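Local coordinates for cytochrome cL (Hyphomicrobium denitrificans, PDB 2D0W), which probably accepts electrons from methanol dehydrogenase during methanol oxidation, carrying them on a covalently attached heme, at residues 61-66 against 101-106; 15-18 against 24-27; 47-52 against 158-163; 7-12 against 80-85. One frame throughout, in Å; residues are numbered along the deposited sequence.

The strand-free, helical chain carries one heme, which contacts 1 and 4 share. Contact 1 supplies both axial ligands of the iron. Contact 4, its centre about 15 Å from that of contact 1, holds the propionates, and the segments of the two alternate along the chain. Contact 3 ties the start of helix 48-58, which leads on to helix 60-63 of contact 1, to the end of helix 149-161; the loop it closes encloses contact 1. Contact 2 lies inside the chain loop closed by contact 4, its centre about 22 Å from that of contact 1. Contacts 3 and 4, centres about 29 Å apart, join segment 158-163 to helix 48-58 and segment 7-12 to the propionate-binding loop on opposite sides of the chain's centre.

Contact 1. Residues 61-66 against 101-106; sequences GCHGHI and GMMGPH. With ZN (zinc ion), chain C; ZN (zinc ion), chain D; HEM (protoporphyrin IX containing Fe), chain H.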
# COMPACT_ATOMS: atom_id res chain seq x y z
N GLY A 61 14.89 -0.80 2.90
CA GLY A 61 16.24 -0.24 2.96
C GLY A 61 16.19 1.26 3.15
O GLY A 61 17.03 1.85 3.81
N CYS A 62 15.18 1.90 2.58
CA CYS A 62 15.01 3.33 2.77
C CYS A 62 13.96 3.74 3.82
O CYS A 62 14.11 4.77 4.48
CB CYS A 62 14.66 3.95 1.44
SG CYS A 62 16.04 3.80 0.24
N HIS A 63 12.86 2.99 3.91
CA HIS A 63 11.71 3.42 4.71
C HIS A 63 11.65 2.66 6.06
O HIS A 63 10.87 3.01 6.97
CB HIS A 63 10.41 3.29 3.88
CG HIS A 63 10.26 4.32 2.77
ND1 HIS A 63 9.99 5.64 3.02
CD2 HIS A 63 10.31 4.20 1.43
CE1 HIS A 63 9.88 6.31 1.89
NE2 HIS A 63 10.07 5.45 0.89
N GLY A 64 12.48 1.62 6.19
CA GLY A 64 12.59 0.88 7.44
C GLY A 64 11.74 -0.38 7.40
O GLY A 64 10.76 -0.45 6.63
N HIS A 65 12.12 -1.37 8.21
CA HIS A 65 11.55 -2.70 8.10
C HIS A 65 10.12 -2.67 8.59
O HIS A 65 9.32 -3.48 8.15
CB HIS A 65 12.37 -3.79 8.86
CG HIS A 65 12.33 -3.66 10.35
ND1 HIS A 65 12.70 -2.51 11.00
CD2 HIS A 65 11.95 -4.53 11.33
CE1 HIS A 65 12.56 -2.67 12.31
NE2 HIS A 65 12.09 -3.89 12.53
N ILE A 66 9.80 -1.75 9.49
CA ILE A 66 8.39 -1.54 9.90
C ILE A 66 7.77 -0.19 9.45
O ILE A 66 6.72 0.20 9.93
CB ILE A 66 8.11 -1.93 11.39
CG1 ILE A 66 8.85 -1.02 12.41
CG2 ILE A 66 8.50 -3.37 11.57
CD1 ILE A 66 8.25 -1.08 13.84
N GLY A 101 13.75 13.31 -5.46
CA GLY A 101 15.01 12.78 -5.00
C GLY A 101 15.14 11.31 -5.26
O GLY A 101 14.89 10.84 -6.37
N MET A 102 15.49 10.57 -4.22
CA MET A 102 15.75 9.14 -4.35
C MET A 102 14.49 8.27 -4.44
O MET A 102 14.59 7.07 -4.75
CB MET A 102 16.60 8.68 -3.17
CG MET A 102 17.95 9.36 -3.11
SD MET A 102 19.17 8.64 -4.20
CE MET A 102 18.76 9.30 -5.84
N MET A 103 13.34 8.85 -4.14
CA MET A 103 12.06 8.15 -4.38
C MET A 103 11.73 8.10 -5.88
O MET A 103 11.11 9.02 -6.42
CB MET A 103 10.92 8.83 -3.62
CG MET A 103 9.59 8.05 -3.71
SD MET A 103 9.78 6.31 -3.22
CE MET A 103 8.19 5.73 -3.88
N GLY A 104 12.17 7.04 -6.55
CA GLY A 104 11.90 6.87 -7.98
C GLY A 104 10.57 6.18 -8.24
O GLY A 104 9.89 5.77 -7.31
N PRO A 105 10.21 6.00 -9.52
CA PRO A 105 8.99 5.24 -9.82
C PRO A 105 9.18 3.72 -9.69
O PRO A 105 10.28 3.22 -9.91
CB PRO A 105 8.64 5.67 -11.23
CG PRO A 105 10.00 6.01 -11.88
CD PRO A 105 10.88 6.49 -10.75
N HIS A 106 8.13 3.03 -9.27
CA HIS A 106 8.18 1.57 -9.06
C HIS A 106 7.03 0.93 -9.85
O HIS A 106 6.85 -0.27 -9.82
CB HIS A 106 8.12 1.22 -7.56
CG HIS A 106 9.23 1.83 -6.75
ND1 HIS A 106 10.47 1.24 -6.61
CD2 HIS A 106 9.29 2.99 -6.05
CE1 HIS A 106 11.27 2.03 -5.92
NE2 HIS A 106 10.57 3.10 -5.56
ZN ZN C . 13.37 -0.99 10.01
ZN ZN D . 10.58 -0.89 -7.26
CHA HEM H . 8.81 9.13 -0.25
CHB HEM H . 6.87 4.66 -0.49
CHC HEM H . 11.07 2.73 -2.04
CHD HEM H . 13.16 6.87 -0.62
C1A HEM H . 7.85 8.11 -0.24
C2A HEM H . 6.41 8.22 -0.06
C3A HEM H . 5.90 6.99 -0.10
C4A HEM H . 6.97 6.03 -0.34
CMA HEM H . 4.41 6.58 0.08
CAA HEM H . 5.64 9.53 0.22
CBA HEM H . 5.68 9.74 1.75
CGA HEM H . 4.81 10.90 2.21
O1A HEM H . 3.95 11.37 1.43
O2A HEM H . 5.01 11.35 3.36
C1B HEM H . 7.82 3.75 -0.98
C2B HEM H . 7.68 2.32 -1.29
C3B HEM H . 8.74 1.87 -1.76
C4B HEM H . 9.75 2.88 -1.75
CMB HEM H . 6.39 1.58 -0.97
CAB HEM H . 8.89 0.54 -2.51
CBB HEM H . 8.11 0.23 -3.50
C1C HEM H . 12.03 3.68 -1.77
C2C HEM H . 13.46 3.62 -2.12
C3C HEM H . 14.03 4.73 -1.68
C4C HEM H . 12.98 5.61 -1.14
CMC HEM H . 14.13 2.29 -2.40
CAC HEM H . 15.53 5.08 -1.46
CBC HEM H . 16.35 4.78 -2.44
C1D HEM H . 12.25 7.89 -0.47
C2D HEM H . 12.55 9.30 -0.28
C3D HEM H . 11.20 10.00 -0.18
C4D HEM H . 10.20 8.96 -0.29
CMD HEM H . 13.97 9.94 -0.21
CAD HEM H . 10.90 11.53 0.00
CBD HEM H . 10.49 11.96 -1.41
CGD HEM H . 9.78 13.29 -1.46
O1D HEM H . 9.33 13.70 -2.55
O2D HEM H . 9.64 13.91 -0.40
NA HEM H . 8.14 6.77 -0.39
NB HEM H . 9.15 3.99 -1.23
NC HEM H . 11.76 4.92 -1.22
ND HEM H . 10.86 7.75 -0.44
FE HEM H . 9.95 5.86 -0.91
O HOH W 1 9.19 -2.34 -6.47
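His63 lies with the NE2 corner of its ring directed at SD of Met103, 4.2 Å away, and the heme iron sits between the two atoms. NE2 binds the iron at 1.9 Å and Met103 SD binds it at 2.4 Å; the N-Fe-S angle, about 178°, makes the axial pair nearly straight. The sulfur is therefore close to the plane of the imidazole, at its edge, 88° off the ring normal. Met103 reaches the metal by bending at chi2 (53°), which lays CB and CG along the porphyrin before SD turns in. Behind His63, ND1 is hydrogen-bonded to the carbonyl of Pro73, which fixes the ring's rotation and probably makes NE2 a stronger donor to iron. Cys62 SG is covalently joined to heme CAC, completing with Cys59 and His63 the CXXCH motif of c-type cytochromes. On the methionine side the His106 ring faces the vinyl-derived carbon CBB, 3.8 Å from its plane, while ND1 holds a zinc ion at 2.2 Å together with Asp109 and a water. His65 ND1 binds another zinc ion at 1.9 Å, shared with Glu68. Both axial residues are buried, and histidine-methionine ligation of this kind is consistent with an iron that shuttles electrons without exchanging its ligands.

Contact 2. Residues 15-18 against 24-27; sequences DVEG and GRDT
Arg25 turns the edge of its guanidinium to the backbone carbonyl of Glu17, NH1 and NH2 both reaching O of Glu17 at 3.4 Å. The contact thereby joins helix 16-19, which has a side-chain N-cap in Asp15, to the loop leading to Thr27, the N-cap of helix 28-36. Each of the two bonds is weak, the straighter having an N-H...O angle of only 141°, but the oxygen lies near the guanidinium plane and is shared by two N-H groups. The firmer partner of NH1 is the carbonyl of Pro21 within the loop, so one guanidinium draws together two backbone oxygens. Electrostatic help comes from the Glu17 carboxylate, whose OE2 stands 3.9 Å from NH2 of Arg25, a long salt bridge. The two planar groups are turned 80° apart, which rules out a flat, paired approach. Lys22 brings a second positive charge near NH2, and the glutamate probably offsets it in part.

Packing is slight, in keeping with a surface contact: 94 Å² is buried in all, and beyond the polar groups the approach is Glu17 CB against Arg25 NH2, 3.8 Å apart. The backbones stay well separated, with 9.4 Å between CA of Glu17 and CA of Arg25, so the long side chain of Arg25, though bent at chi2 and chi3, spans the gap. Thr27 OG1 meets Val30 N and also Asp113 OD1. Asp15 swings its carboxylate anti to the backbone N (chi1 178°), and its OD2 accepts a weak bond from Gly18 N at 3.0 Å.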
# COMPACT_ATOMS: atom_id res chain seq x y z
N ASP A 15 1.30 6.69 -17.09
CA ASP A 15 0.81 5.73 -18.10
C ASP A 15 0.78 4.32 -17.53
O ASP A 15 1.65 3.50 -17.80
CB ASP A 15 1.57 5.84 -19.44
CG ASP A 15 1.12 4.80 -20.47
OD1 ASP A 15 1.91 4.58 -21.39
OD2 ASP A 15 0.02 4.22 -20.40
N VAL A 16 -0.23 4.07 -16.71
CA VAL A 16 -0.39 2.81 -15.99
C VAL A 16 -0.36 1.59 -16.93
O VAL A 16 0.46 0.71 -16.76
CB VAL A 16 -1.64 2.83 -15.06
CG1 VAL A 16 -1.83 1.48 -14.40
CG2 VAL A 16 -1.51 3.94 -14.03
N GLU A 17 -1.22 1.56 -17.95
CA GLU A 17 -1.25 0.39 -18.86
C GLU A 17 0.03 0.20 -19.66
O GLU A 17 0.41 -0.92 -20.02
CB GLU A 17 -2.43 0.52 -19.81
CG GLU A 17 -3.61 1.28 -19.23
CD GLU A 17 -4.70 0.38 -18.71
OE1 GLU A 17 -5.34 0.74 -17.69
OE2 GLU A 17 -4.92 -0.68 -19.35
N GLY A 18 0.71 1.30 -19.93
CA GLY A 18 1.92 1.24 -20.71
C GLY A 18 3.10 0.75 -19.90
O GLY A 18 3.98 0.07 -20.43
N GLY A 24 -0.59 -9.98 -13.91
CA GLY A 24 -1.04 -9.57 -12.58
C GLY A 24 -2.01 -8.40 -12.60
O GLY A 24 -2.17 -7.70 -11.59
N ARG A 25 -2.67 -8.17 -13.73
CA ARG A 25 -3.69 -7.15 -13.80
C ARG A 25 -5.09 -7.76 -13.78
O ARG A 25 -6.08 -7.08 -13.46
CB ARG A 25 -3.53 -6.23 -15.02
CG ARG A 25 -2.23 -6.38 -15.73
CD ARG A 25 -1.47 -5.13 -16.12
NE ARG A 25 -2.01 -4.49 -17.30
CZ ARG A 25 -1.32 -3.80 -18.19
NH1 ARG A 25 -0.00 -3.66 -18.11
NH2 ARG A 25 -1.96 -3.24 -19.21
N ASP A 26 -5.19 -9.02 -14.19
CA ASP A 26 -6.52 -9.61 -14.39
C ASP A 26 -7.08 -10.20 -13.08
O ASP A 26 -7.39 -11.39 -13.05
CB ASP A 26 -6.47 -10.67 -15.53
CG ASP A 26 -7.84 -11.37 -15.75
OD1 ASP A 26 -8.90 -10.74 -15.53
OD2 ASP A 26 -7.86 -12.56 -16.14
N THR A 27 -7.17 -9.42 -12.00
CA THR A 27 -7.71 -9.97 -10.72
C THR A 27 -8.90 -9.12 -10.29
O THR A 27 -9.00 -7.94 -10.68
CB THR A 27 -6.65 -10.03 -9.56
OG1 THR A 27 -6.44 -8.71 -9.05
CG2 THR A 27 -5.30 -10.64 -10.03

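Contact 3. Residues 47-52 against 158-163; sequences CLPKGE and AAAEKA
The first turn of helix 48-58 approaches the last turn of helix 149-161 most closely at Pro49 and Glu161, whose CA atoms are 6.2 Å apart. The Pro49 ring makes the contact, pointing out of its helix at the other. Its CD atom lies 3.6 Å from the methyl CB of Ala160, and that methyl touches CG of the ring at the same range. The same CG also meets CG of Glu161 at 3.6 Å, roughly at right angles to the methyl, with CB of Pro49 slightly farther. Only the aliphatic root of the glutamate is used; beyond CG the chain runs out extended, carrying the carboxylate away from the proline. In the cytochrome c fold, the helix entering the CXXCH segment, here 48-58, packs on a later helix, here 112-124, which Leu48 and Glu52 touch; helix 149-161 adds a further layer on this side. A disulfide from Cys47 to Cys165 joins the same two chain regions covalently. Glu52 OE2 is hydrogen-bonded to Trp152 NE1, and Trp152 also touches Ala160. The carboxylates of Glu52 and Glu161 remain apart, OE1 of one 6.1 Å from OE1 of the other.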
# COMPACT_ATOMS: atom_id res chain seq x y z
N CYS A 47 -3.70 -11.20 2.74
CA CYS A 47 -2.88 -10.48 1.76
C CYS A 47 -1.58 -9.89 2.34
O CYS A 47 -0.70 -9.46 1.59
CB CYS A 47 -3.71 -9.36 1.15
SG CYS A 47 -5.23 -10.02 0.47
N LEU A 48 -1.48 -9.88 3.67
CA LEU A 48 -0.38 -9.19 4.37
C LEU A 48 1.01 -9.74 4.25
O LEU A 48 1.93 -8.96 3.95
CB LEU A 48 -0.74 -8.86 5.83
CG LEU A 48 -2.00 -8.00 5.97
CD1 LEU A 48 -2.40 -7.90 7.42
CD2 LEU A 48 -1.90 -6.62 5.29
N PRO A 49 1.21 -11.07 4.47
CA PRO A 49 2.56 -11.63 4.25
C PRO A 49 3.16 -11.30 2.88
O PRO A 49 4.35 -10.97 2.79
CB PRO A 49 2.30 -13.14 4.44
CG PRO A 49 1.09 -13.28 5.32
CD PRO A 49 0.23 -12.09 4.93
N LYS A 50 2.38 -11.43 1.83
CA LYS A 50 2.88 -11.07 0.53
C LYS A 50 3.23 -9.56 0.42
O LYS A 50 4.33 -9.20 -0.07
CB LYS A 50 1.98 -11.52 -0.60
CG LYS A 50 2.51 -11.10 -1.97
CD LYS A 50 3.43 -12.15 -2.51
CE LYS A 50 4.18 -11.58 -3.72
NZ LYS A 50 5.22 -12.53 -4.19
N GLY A 51 2.37 -8.69 0.94
CA GLY A 51 2.67 -7.25 0.97
C GLY A 51 3.96 -6.99 1.70
O GLY A 51 4.80 -6.25 1.22
N GLU A 52 4.14 -7.66 2.85
CA GLU A 52 5.38 -7.51 3.64
C GLU A 52 6.62 -7.98 2.92
O GLU A 52 7.66 -7.29 2.95
CB GLU A 52 5.28 -8.29 4.96
CG GLU A 52 6.54 -8.28 5.76
CD GLU A 52 6.45 -9.21 6.97
OE1 GLU A 52 5.85 -10.27 6.84
OE2 GLU A 52 6.99 -8.86 8.03
N ALA A 158 2.23 -15.79 11.13
CA ALA A 158 1.83 -17.19 11.00
C ALA A 158 0.35 -17.35 10.63
O ALA A 158 0.03 -17.96 9.60
CB ALA A 158 2.21 -18.01 12.28
N ALA A 159 -0.55 -16.75 11.43
CA ALA A 159 -2.00 -16.72 11.16
C ALA A 159 -2.41 -16.06 9.82
O ALA A 159 -3.32 -16.54 9.10
CB ALA A 159 -2.69 -16.02 12.27
N ALA A 160 -1.75 -14.96 9.48
CA ALA A 160 -2.02 -14.30 8.20
C ALA A 160 -1.70 -15.27 7.06
O ALA A 160 -2.46 -15.41 6.10
CB ALA A 160 -1.17 -13.02 8.08
N GLU A 161 -0.57 -15.97 7.21
CA GLU A 161 -0.12 -16.91 6.18
C GLU A 161 -1.10 -18.06 5.92
O GLU A 161 -1.13 -18.57 4.81
CB GLU A 161 1.27 -17.46 6.47
CG GLU A 161 2.38 -16.55 6.01
CD GLU A 161 3.70 -16.83 6.70
OE1 GLU A 161 4.71 -16.23 6.25
OE2 GLU A 161 3.73 -17.66 7.67
N LYS A 162 -1.89 -18.43 6.92
CA LYS A 162 -2.88 -19.50 6.76
C LYS A 162 -4.23 -19.03 6.17
O LYS A 162 -5.11 -19.84 5.87
CB LYS A 162 -3.12 -20.23 8.09
CG LYS A 162 -1.91 -20.87 8.69
CD LYS A 162 -2.26 -21.56 10.01
CE LYS A 162 -1.14 -22.49 10.50
NZ LYS A 162 -0.33 -21.93 11.61
N ALA A 163 -4.38 -17.72 6.01
CA ALA A 163 -5.61 -17.16 5.49
C ALA A 163 -5.51 -16.88 4.01
O ALA A 163 -4.39 -16.78 3.43
CB ALA A 163 -5.97 -15.89 6.26

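Contact 4. Residues 7-12 against 80-85; sequences NTVTGE and WTYPKN. With HEM (protoporphyrin IX containing Fe), chain H.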
# COMPACT_ATOMS: atom_id res chain seq x y z
N ASN A 7 1.12 11.84 -11.52
CA ASN A 7 2.28 11.98 -10.68
C ASN A 7 2.03 12.88 -9.44
O ASN A 7 1.61 14.03 -9.57
CB ASN A 7 3.45 12.48 -11.54
CG ASN A 7 4.77 12.45 -10.80
OD1 ASN A 7 5.59 11.61 -11.09
ND2 ASN A 7 4.97 13.34 -9.84
N THR A 8 2.28 12.31 -8.26
CA THR A 8 2.19 13.01 -6.96
C THR A 8 2.79 14.43 -6.94
O THR A 8 2.14 15.40 -6.48
CB THR A 8 2.76 12.11 -5.85
OG1 THR A 8 1.87 11.01 -5.69
CG2 THR A 8 2.80 12.79 -4.53
N VAL A 9 4.02 14.55 -7.45
CA VAL A 9 4.72 15.86 -7.40
C VAL A 9 4.49 16.73 -8.67
O VAL A 9 4.40 17.97 -8.58
CB VAL A 9 6.24 15.76 -7.04
CG1 VAL A 9 6.81 17.17 -6.57
CG2 VAL A 9 6.44 14.82 -5.92
N THR A 10 4.34 16.13 -9.83
CA THR A 10 4.12 16.98 -11.03
C THR A 10 2.69 17.15 -11.57
O THR A 10 2.38 18.17 -12.19
CB THR A 10 5.04 16.61 -12.21
OG1 THR A 10 4.90 17.63 -13.22
CG2 THR A 10 4.65 15.32 -12.81
N GLY A 11 1.82 16.16 -11.35
CA GLY A 11 0.49 16.15 -11.96
C GLY A 11 0.49 15.57 -13.38
O GLY A 11 -0.54 15.58 -14.04
N GLU A 12 1.64 15.10 -13.86
CA GLU A 12 1.72 14.50 -15.18
C GLU A 12 1.02 13.15 -15.16
O GLU A 12 1.12 12.40 -14.20
CB GLU A 12 3.17 14.32 -15.64
CG GLU A 12 3.28 13.69 -17.01
CD GLU A 12 4.69 13.67 -17.58
OE1 GLU A 12 4.80 13.68 -18.81
OE2 GLU A 12 5.69 13.62 -16.81
N TRP A 80 1.89 12.94 6.58
CA TRP A 80 2.28 12.70 5.18
C TRP A 80 2.80 13.95 4.51
O TRP A 80 2.15 15.01 4.54
CB TRP A 80 1.12 12.13 4.37
CG TRP A 80 0.63 10.85 4.90
CD1 TRP A 80 -0.35 10.67 5.85
CD2 TRP A 80 1.10 9.55 4.57
NE1 TRP A 80 -0.52 9.33 6.11
CE2 TRP A 80 0.36 8.62 5.34
CE3 TRP A 80 2.09 9.07 3.71
CZ2 TRP A 80 0.58 7.24 5.27
CZ3 TRP A 80 2.30 7.71 3.64
CH2 TRP A 80 1.54 6.81 4.40
N THR A 81 3.97 13.84 3.89
CA THR A 81 4.49 14.91 3.04
C THR A 81 3.50 15.31 1.96
O THR A 81 3.34 16.50 1.68
CB THR A 81 5.83 14.49 2.35
OG1 THR A 81 6.78 14.24 3.36
CG2 THR A 81 6.40 15.61 1.45
N TYR A 82 2.89 14.31 1.32
CA TYR A 82 1.90 14.51 0.27
C TYR A 82 0.62 13.95 0.87
O TYR A 82 0.46 12.72 0.99
CB TYR A 82 2.33 13.72 -0.97
CG TYR A 82 3.68 14.15 -1.46
CD1 TYR A 82 3.84 15.32 -2.24
CD2 TYR A 82 4.82 13.41 -1.12
CE1 TYR A 82 5.09 15.72 -2.67
CE2 TYR A 82 6.08 13.82 -1.53
CZ TYR A 82 6.22 14.98 -2.30
OH TYR A 82 7.49 15.36 -2.67
N PRO A 83 -0.28 14.82 1.32
CA PRO A 83 -1.46 14.30 2.07
C PRO A 83 -2.50 13.43 1.31
O PRO A 83 -3.23 12.71 1.95
CB PRO A 83 -2.07 15.57 2.73
CG PRO A 83 -1.55 16.75 1.90
CD PRO A 83 -0.24 16.30 1.24
N LYS A 84 -2.55 13.48 -0.02
CA LYS A 84 -3.35 12.51 -0.78
C LYS A 84 -2.86 11.05 -0.60
O LYS A 84 -3.49 10.11 -1.11
CB LYS A 84 -3.38 12.86 -2.28
CG LYS A 84 -4.36 13.98 -2.64
CD LYS A 84 -4.55 14.14 -4.17
CE LYS A 84 -4.99 15.57 -4.52
NZ LYS A 84 -4.70 15.99 -5.95
N ASN A 85 -1.76 10.88 0.11
CA ASN A 85 -1.28 9.53 0.47
C ASN A 85 -2.11 8.88 1.60
O ASN A 85 -1.91 7.73 1.92
CB ASN A 85 0.23 9.53 0.77
CG ASN A 85 1.09 9.66 -0.51
OD1 ASN A 85 0.68 9.27 -1.63
ND2 ASN A 85 2.33 10.18 -0.34
CHA HEM H . 8.81 9.13 -0.25
CHB HEM H . 6.87 4.66 -0.49
CHC HEM H . 11.07 2.73 -2.04
CHD HEM H . 13.16 6.87 -0.62
C1A HEM H . 7.85 8.11 -0.24
C2A HEM H . 6.41 8.22 -0.06
C3A HEM H . 5.90 6.99 -0.10
C4A HEM H . 6.97 6.03 -0.34
CMA HEM H . 4.41 6.58 0.08
CAA HEM H . 5.64 9.53 0.22
CBA HEM H . 5.68 9.74 1.75
CGA HEM H . 4.81 10.90 2.21
O1A HEM H . 3.95 11.37 1.43
O2A HEM H . 5.01 11.35 3.36
C1B HEM H . 7.82 3.75 -0.98
C2B HEM H . 7.68 2.32 -1.29
C3B HEM H . 8.74 1.87 -1.76
C4B HEM H . 9.75 2.88 -1.75
CMB HEM H . 6.39 1.58 -0.97
CAB HEM H . 8.89 0.54 -2.51
CBB HEM H . 8.11 0.23 -3.50
C1C HEM H . 12.03 3.68 -1.77
C2C HEM H . 13.46 3.62 -2.12
C3C HEM H . 14.03 4.73 -1.68
C4C HEM H . 12.98 5.61 -1.14
CMC HEM H . 14.13 2.29 -2.40
CAC HEM H . 15.53 5.08 -1.46
CBC HEM H . 16.35 4.78 -2.44
C1D HEM H . 12.25 7.89 -0.47
C2D HEM H . 12.55 9.30 -0.28
C3D HEM H . 11.20 10.00 -0.18
C4D HEM H . 10.20 8.96 -0.29
CMD HEM H . 13.97 9.94 -0.21
CAD HEM H . 10.90 11.53 0.00
CBD HEM H . 10.49 11.96 -1.41
CGD HEM H . 9.78 13.29 -1.46
O1D HEM H . 9.33 13.70 -2.55
O2D HEM H . 9.64 13.91 -0.40
NA HEM H . 8.14 6.77 -0.39
NB HEM H . 9.15 3.99 -1.23
NC HEM H . 11.76 4.92 -1.22
ND HEM H . 10.86 7.75 -0.44
FE HEM H . 9.95 5.86 -0.91
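The Tyr82 ring is sandwiched between methyl groups: CG2 of Thr8 lies over one face, 3.9 Å from the ring centroid and 28° off its normal, a CH-pi contact, and CG2 of Thr81 packs toward the rim of the opposite face. Val9 comes in obliquely on the Thr8 side, its CG2 3.6 Å from Tyr82 CE1. A heme propionate lies at the ring's edge, where Tyr82 OH gives a very short hydrogen bond to O1D, 2.5 Å long. The Trp80 ring has CB of Asn85 over one face and O1A of the other propionate at its edge. That carboxylate is gripped from several directions. Its O2A accepts from Thr81 N at 2.8 Å. Heme O1A accepts from Asn85 ND2 at 2.7 Å and, at 3.1 Å, from Tyr82 N. Thr8 can offer its methyl to the tyrosine because CG2 stands anti to the backbone N, which turns OG1 the other way, to Thr94. Asn85 OD1 uses the same Thr94 hydroxyl, so the N-terminal segment 7-12 and the propionate-binding loop 80-85, itself leading into helix 88-97, are both anchored on that helix.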